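Local coordinates for flagellar biosynthesis protein flhA (Bacillus subtilis, PDB 3MIX) that takes part in flagellar protein export and provides, through its cytosolic domain described here, an adaptor delivering late flagellar building blocks to the type III secretion system, at residues L227-K232 with L259-T264; A274-E279 with P361-N366. One frame throughout, in Å; residues are numbered along the deposited sequence.

Both contacts lie in the cytosolic domain of FlhA and show how packing chemistry follows position in the fold. Interaction 1 is a buried helix-to-helix contact, in which lysine methylenes and a leucine meet two threonines. Interaction 2, partly buried and further from the chain centre, sets a phenylalanine at a helix end against a proline and a leucine at a short strand. Their centres are 16 Å apart and they do not touch, but helices 257-267 and 269-276, one from each, are consecutive in the chain. Arg346 of helix 343-353 connects the two surroundings, forming a salt bridge from NH2 to Glu262 OE2 and a hydrogen bond from NE to Val362 O.

Interaction 1: L227-K232 with L259-T264; sequences LAKLLK and LLTEYT
Packing of two crossed helices, 220-232 and 257-267, brings Lys229 and Leu230 against Thr261 and Thr264, with helix 240-250 lying between the two in the chain. The axes of the two segments pass 9.7 Å apart at a crossing angle of -57°, and the side chains meet roughly at right angles. Lys229 contributes its aliphatic stem: CG lies 3.6 Å from Thr261 OG1, and CB lies 3.7 Å from Thr261 CG2, so that, as modelled, both branches of the threonine rest against the methylenes. With CG turned opposite the backbone N (chi1 -166°), the lysine chain runs out across Thr261 and carries NZ to a salt bridge with Asp258, just before the second segment. The carboxylate of Glu262 is more distant, its OE2 5.1 Å from Lys229 NZ, and could add only a longer-range attraction. One turn further along helix 257-267, Leu230 CD1 meets Thr264 CG2 at 3.8 Å. The other branch of that threonine turns back to its own helix, where OG1 donates to Leu260 O over 2.8 Å, tilted 33° from the carbonyl plane. Thr264 N reaches the same oxygen from the opposite face, so two donors share it. Replacing Lys229 with an alanine takes CG and CD from beside Thr261 OG1 and would probably leave Asp258 without its cationic mate. No hydrogen bond spans the two segments: their direct contact is van der Waals packing of methylenes and methyls, one methylene lying against the Thr261 hydroxyl oxygen, so polar groups are served beside the interface and not across it.

Interaction 2: A274-E279 with P361-N366; sequences AQFAKE and PVLSYN
The backbone of Leu363, whose side chain packs on Phe276, is hydrogen-bonded to two residues of the neighbouring strand, Leu339 and Cys341. These bonds hold the Leu363 backbone in the strand pair. Its two methyl groups lie along the CD2-CE2 stretch of the Phe276 ring: CD2 is 3.9 Å from Phe276 CE2, and CD1 is 4.0 Å from Phe276 CD2. On the same side of the ring plane, Pro361 meets another part of the rim, with CG 3.5 Å from Phe276 CE1 and CB 3.6 Å from Phe276 CZ. Both partners come at the aromatic group obliquely. Strands 339-341 and 362-364 run parallel and are joined through helix 343-353, forming a beta-alpha-beta unit. Pro361 and Leu363 direct their side chains to the phenylalanine, whereas Val362 between them points away and packs on Val349 and Lys350 of that helix. Phe276 closes helix 269-276, and Ala277 is the first residue to leave helical backbone angles. The Phe276 ring is carried toward the strand with CG opposite the carbonyl carbon (chi1 -69°). On the side turned away from Pro361 and Leu363, Gln275 CG stands 3.9 Å above the Phe276 ring, displaced to its rim, while the amide NE2 of this glutamine donates to Lys234 O. Ile338, just before strand 339-341, touches both Phe276 and Leu363 and extends the apolar patch beyond the two segments.

Interaction 1: L227-K232 with L259-T264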
loop_
_atom_site.group_PDB
_atom_site.type_symbol
_atom_site.label_atom_id
_atom_site.label_comp_id
_atom_site.label_asym_id
_atom_site.label_seq_id
_atom_site.Cartn_x
_atom_site.Cartn_y
_atom_site.Cartn_z
ATOM N N LEU A 227 -11.234 0.710 -0.437
ATOM C CA LEU A 227 -10.201 0.832 0.579
ATOM C C LEU A 227 -8.831 0.324 0.102
ATOM O O LEU A 227 -7.813 0.968 0.385
ATOM C CB LEU A 227 -10.600 0.140 1.882
ATOM C CG LEU A 227 -11.920 0.589 2.534
ATOM C CD1 LEU A 227 -12.104 -0.166 3.849
ATOM C CD2 LEU A 227 -11.899 2.103 2.795
ATOM N N ALA A 228 -8.823 -0.786 -0.632
ATOM C CA ALA A 228 -7.578 -1.322 -1.154
ATOM C C ALA A 228 -6.975 -0.384 -2.192
ATOM O O ALA A 228 -5.782 -0.222 -2.242
ATOM C CB ALA A 228 -7.745 -2.832 -1.765
ATOM N N LYS A 229 -7.812 0.203 -3.026
ATOM C CA LYS A 229 -7.342 1.136 -4.033
ATOM C C LYS A 229 -6.776 2.438 -3.406
ATOM O O LYS A 229 -5.780 2.974 -3.882
ATOM C CB LYS A 229 -8.462 1.415 -5.041
ATOM C CG LYS A 229 -7.913 2.089 -6.277
ATOM C CD LYS A 229 -8.581 1.655 -7.564
ATOM C CE LYS A 229 -7.749 2.168 -8.736
ATOM N NZ LYS A 229 -8.559 2.257 -9.977
ATOM N N LEU A 230 -7.399 2.918 -2.326
ATOM C CA LEU A 230 -6.823 4.000 -1.543
ATOM C C LEU A 230 -5.443 3.621 -0.972
ATOM O O LEU A 230 -4.457 4.353 -1.193
ATOM C CB LEU A 230 -7.792 4.481 -0.442
ATOM C CG LEU A 230 -9.089 5.135 -0.997
ATOM C CD1 LEU A 230 -10.143 5.325 0.101
ATOM C CD2 LEU A 230 -8.816 6.499 -1.728
ATOM N N LEU A 231 -5.366 2.488 -0.262
ATOM C CA LEU A 231 -4.095 2.054 0.350
ATOM C C LEU A 231 -3.011 1.854 -0.679
ATOM O O LEU A 231 -1.871 2.187 -0.432
ATOM C CB LEU A 231 -4.247 0.783 1.194
ATOM C CG LEU A 231 -5.139 1.070 2.410
ATOM C CD1 LEU A 231 -5.448 -0.193 3.178
ATOM C CD2 LEU A 231 -4.527 2.176 3.350
ATOM N N LYS A 232 -3.397 1.318 -1.832
ATOM C CA LYS A 232 -2.474 1.073 -2.917
ATOM C C LYS A 232 -1.683 2.327 -3.281
ATOM O O LYS A 232 -0.480 2.255 -3.502
ATOM C CB LYS A 232 -3.246 0.598 -4.141
ATOM C CG LYS A 232 -2.384 0.030 -5.249
ATOM C CD LYS A 232 -3.203 -0.944 -6.135
ATOM C CE LYS A 232 -4.190 -0.199 -7.101
ATOM N NZ LYS A 232 -5.343 -1.047 -7.684
ATOM N N LEU A 259 -14.388 4.152 -10.102
ATOM C CA LEU A 259 -15.002 5.488 -10.047
ATOM C C LEU A 259 -15.274 5.960 -8.610
ATOM O O LEU A 259 -15.043 7.135 -8.279
ATOM C CB LEU A 259 -16.283 5.549 -10.889
ATOM C CG LEU A 259 -16.068 5.547 -12.414
ATOM C CD1 LEU A 259 -17.382 5.362 -13.135
ATOM C CD2 LEU A 259 -15.350 6.827 -12.913
ATOM N N LEU A 260 -15.741 5.044 -7.759
ATOM C CA LEU A 260 -15.979 5.387 -6.372
ATOM C C LEU A 260 -14.707 5.882 -5.710
ATOM O O LEU A 260 -14.771 6.783 -4.857
ATOM C CB LEU A 260 -16.618 4.235 -5.577
ATOM C CG LEU A 260 -18.095 3.949 -5.964
ATOM C CD1 LEU A 260 -18.585 2.657 -5.299
ATOM C CD2 LEU A 260 -19.044 5.107 -5.651
ATOM N N THR A 261 -13.554 5.330 -6.117
ATOM C CA THR A 261 -12.325 5.775 -5.516
ATOM C C THR A 261 -11.825 7.128 -6.014
ATOM O O THR A 261 -11.286 7.896 -5.208
ATOM C CB THR A 261 -11.215 4.656 -5.215
ATOM O OG1 THR A 261 -9.947 4.971 -5.814
ATOM C CG2 THR A 261 -11.666 3.258 -5.421
ATOM N N GLU A 262 -12.092 7.469 -7.281
ATOM C CA GLU A 262 -11.807 8.827 -7.772
ATOM C C GLU A 262 -12.593 9.883 -6.964
ATOM O O GLU A 262 -12.032 10.866 -6.513
ATOM C CB GLU A 262 -12.035 8.972 -9.298
ATOM C CG GLU A 262 -11.037 8.184 -10.191
ATOM C CD GLU A 262 -9.559 8.285 -9.726
ATOM O OE1 GLU A 262 -8.925 9.351 -9.916
ATOM O OE2 GLU A 262 -9.011 7.278 -9.206
ATOM N N TYR A 263 -13.879 9.648 -6.737
ATOM C CA TYR A 263 -14.699 10.560 -5.927
ATOM C C TYR A 263 -14.230 10.633 -4.496
ATOM O O TYR A 263 -14.262 11.696 -3.883
ATOM C CB TYR A 263 -16.175 10.152 -5.938
ATOM C CG TYR A 263 -16.759 10.010 -7.301
ATOM C CD1 TYR A 263 -16.551 10.979 -8.273
ATOM C CD2 TYR A 263 -17.560 8.917 -7.615
ATOM C CE1 TYR A 263 -17.105 10.844 -9.554
ATOM C CE2 TYR A 263 -18.102 8.756 -8.889
ATOM C CZ TYR A 263 -17.879 9.726 -9.843
ATOM O OH TYR A 263 -18.438 9.570 -11.098
ATOM N N THR A 264 -13.811 9.494 -3.953
ATOM C CA THR A 264 -13.327 9.456 -2.571
ATOM C C THR A 264 -12.006 10.219 -2.439
ATOM O O THR A 264 -11.854 11.037 -1.529
ATOM C CB THR A 264 -13.222 8.005 -2.053
ATOM O OG1 THR A 264 -14.515 7.369 -2.143
ATOM C CG2 THR A 264 -12.765 7.975 -0.623
#

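Interaction 2: A274-E279 with P361-N366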
loop_
_atom_site.group_PDB
_atom_site.type_symbol
_atom_site.label_atom_id
_atom_site.label_comp_id
_atom_site.label_asym_id
_atom_site.label_seq_id
_atom_site.Cartn_x
_atom_site.Cartn_y
_atom_site.Cartn_z
ATOM N N ALA A 274 -2.196 17.703 2.603
ATOM C CA ALA A 274 -1.311 17.623 3.781
ATOM C C ALA A 274 -0.222 16.568 3.610
ATOM O O ALA A 274 0.880 16.717 4.130
ATOM C CB ALA A 274 -2.106 17.363 5.065
ATOM N N GLN A 275 -0.530 15.492 2.887
ATOM C CA GLN A 275 0.428 14.404 2.720
ATOM C C GLN A 275 1.631 14.798 1.844
ATOM O O GLN A 275 2.740 14.288 2.025
ATOM C CB GLN A 275 -0.286 13.168 2.171
ATOM C CG GLN A 275 0.604 12.036 1.763
ATOM C CD GLN A 275 -0.171 10.802 1.288
ATOM O OE1 GLN A 275 -1.341 10.883 0.858
ATOM N NE2 GLN A 275 0.487 9.647 1.360
ATOM N N PHE A 276 1.401 15.712 0.908
ATOM C CA PHE A 276 2.409 16.054 -0.079
ATOM C C PHE A 276 2.938 17.493 -0.001
ATOM O O PHE A 276 4.094 17.737 -0.308
ATOM C CB PHE A 276 1.878 15.768 -1.479
ATOM C CG PHE A 276 1.712 14.311 -1.772
ATOM C CD1 PHE A 276 2.824 13.491 -1.955
ATOM C CD2 PHE A 276 0.437 13.748 -1.857
ATOM C CE1 PHE A 276 2.667 12.124 -2.221
ATOM C CE2 PHE A 276 0.273 12.386 -2.132
ATOM C CZ PHE A 276 1.389 11.580 -2.317
ATOM N N ALA A 277 2.086 18.431 0.394
ATOM C CA ALA A 277 2.419 19.847 0.401
ATOM C C ALA A 277 2.895 20.301 1.776
ATOM O O ALA A 277 2.416 19.806 2.803
ATOM C CB ALA A 277 1.219 20.675 -0.038
ATOM N N LYS A 278 3.844 21.238 1.779
ATOM C CA LYS A 278 4.351 21.847 3.006
ATOM C C LYS A 278 3.657 23.180 3.228
ATOM O O LYS A 278 3.198 23.820 2.273
ATOM C CB LYS A 278 5.863 22.065 2.917
ATOM C CG LYS A 278 6.705 20.806 3.031
ATOM C CD LYS A 278 7.065 20.496 4.478
ATOM C CE LYS A 278 8.266 19.560 4.560
ATOM N NZ LYS A 278 9.531 20.247 4.161
ATOM N N GLU A 279 3.589 23.602 4.486
ATOM C CA GLU A 279 2.898 24.840 4.847
ATOM C C GLU A 279 3.530 26.082 4.204
ATOM O O GLU A 279 4.741 26.294 4.305
ATOM C CB GLU A 279 2.827 24.988 6.373
ATOM C CG GLU A 279 1.824 26.041 6.871
ATOM C CD GLU A 279 0.372 25.706 6.541
ATOM O OE1 GLU A 279 0.090 24.555 6.142
ATOM O OE2 GLU A 279 -0.491 26.598 6.683
ATOM N N PRO A 361 3.602 9.386 -7.104
ATOM C CA PRO A 361 2.253 9.870 -6.823
ATOM C C PRO A 361 1.689 10.629 -8.015
ATOM O O PRO A 361 2.315 11.577 -8.519
ATOM C CB PRO A 361 2.447 10.800 -5.622
ATOM C CG PRO A 361 3.770 10.418 -5.044
ATOM C CD PRO A 361 4.595 10.000 -6.210
ATOM N N VAL A 362 0.533 10.172 -8.482
ATOM C CA VAL A 362 -0.177 10.816 -9.571
ATOM C C VAL A 362 -1.422 11.462 -8.989
ATOM O O VAL A 362 -2.347 10.780 -8.546
ATOM C CB VAL A 362 -0.525 9.815 -10.694
ATOM C CG1 VAL A 362 -1.245 10.508 -11.848
ATOM C CG2 VAL A 362 0.733 9.147 -11.186
ATOM N N LEU A 363 -1.423 12.787 -8.966
ATOM C CA LEU A 363 -2.520 13.532 -8.362
ATOM C C LEU A 363 -3.376 14.198 -9.418
ATOM O O LEU A 363 -2.932 14.392 -10.541
ATOM C CB LEU A 363 -1.985 14.580 -7.384
ATOM C CG LEU A 363 -1.126 14.096 -6.213
ATOM C CD1 LEU A 363 -0.815 15.281 -5.299
ATOM C CD2 LEU A 363 -1.790 12.928 -5.433
ATOM N N SER A 364 -4.610 14.524 -9.060
ATOM C CA SER A 364 -5.421 15.401 -9.882
ATOM C C SER A 364 -5.544 16.794 -9.220
ATOM O O SER A 364 -5.388 16.927 -8.001
ATOM C CB SER A 364 -6.781 14.773 -10.187
ATOM O OG SER A 364 -7.762 15.152 -9.249
ATOM N N TYR A 365 -5.815 17.816 -10.031
ATOM C CA TYR A 365 -5.897 19.200 -9.545
ATOM C C TYR A 365 -6.922 19.347 -8.437
ATOM O O TYR A 365 -6.731 20.133 -7.516
ATOM C CB TYR A 365 -6.241 20.171 -10.686
ATOM C CG TYR A 365 -5.376 20.024 -11.916
ATOM C CD1 TYR A 365 -3.998 20.227 -11.853
ATOM C CD2 TYR A 365 -5.936 19.690 -13.144
ATOM C CE1 TYR A 365 -3.188 20.091 -12.986
ATOM C CE2 TYR A 365 -5.139 19.557 -14.284
ATOM C CZ TYR A 365 -3.765 19.753 -14.196
ATOM O OH TYR A 365 -2.974 19.616 -15.322
ATOM N N ASN A 366 -8.002 18.574 -8.529
ATOM C CA ASN A 366 -9.090 18.608 -7.552
ATOM C C ASN A 366 -8.805 17.859 -6.240
ATOM O O ASN A 366 -9.696 17.729 -5.383
ATOM C CB ASN A 366 -10.376 18.072 -8.189
ATOM C CG ASN A 366 -11.012 19.054 -9.165
ATOM O OD1 ASN A 366 -12.078 18.773 -9.716
ATOM N ND2 ASN A 366 -10.365 20.207 -9.390
#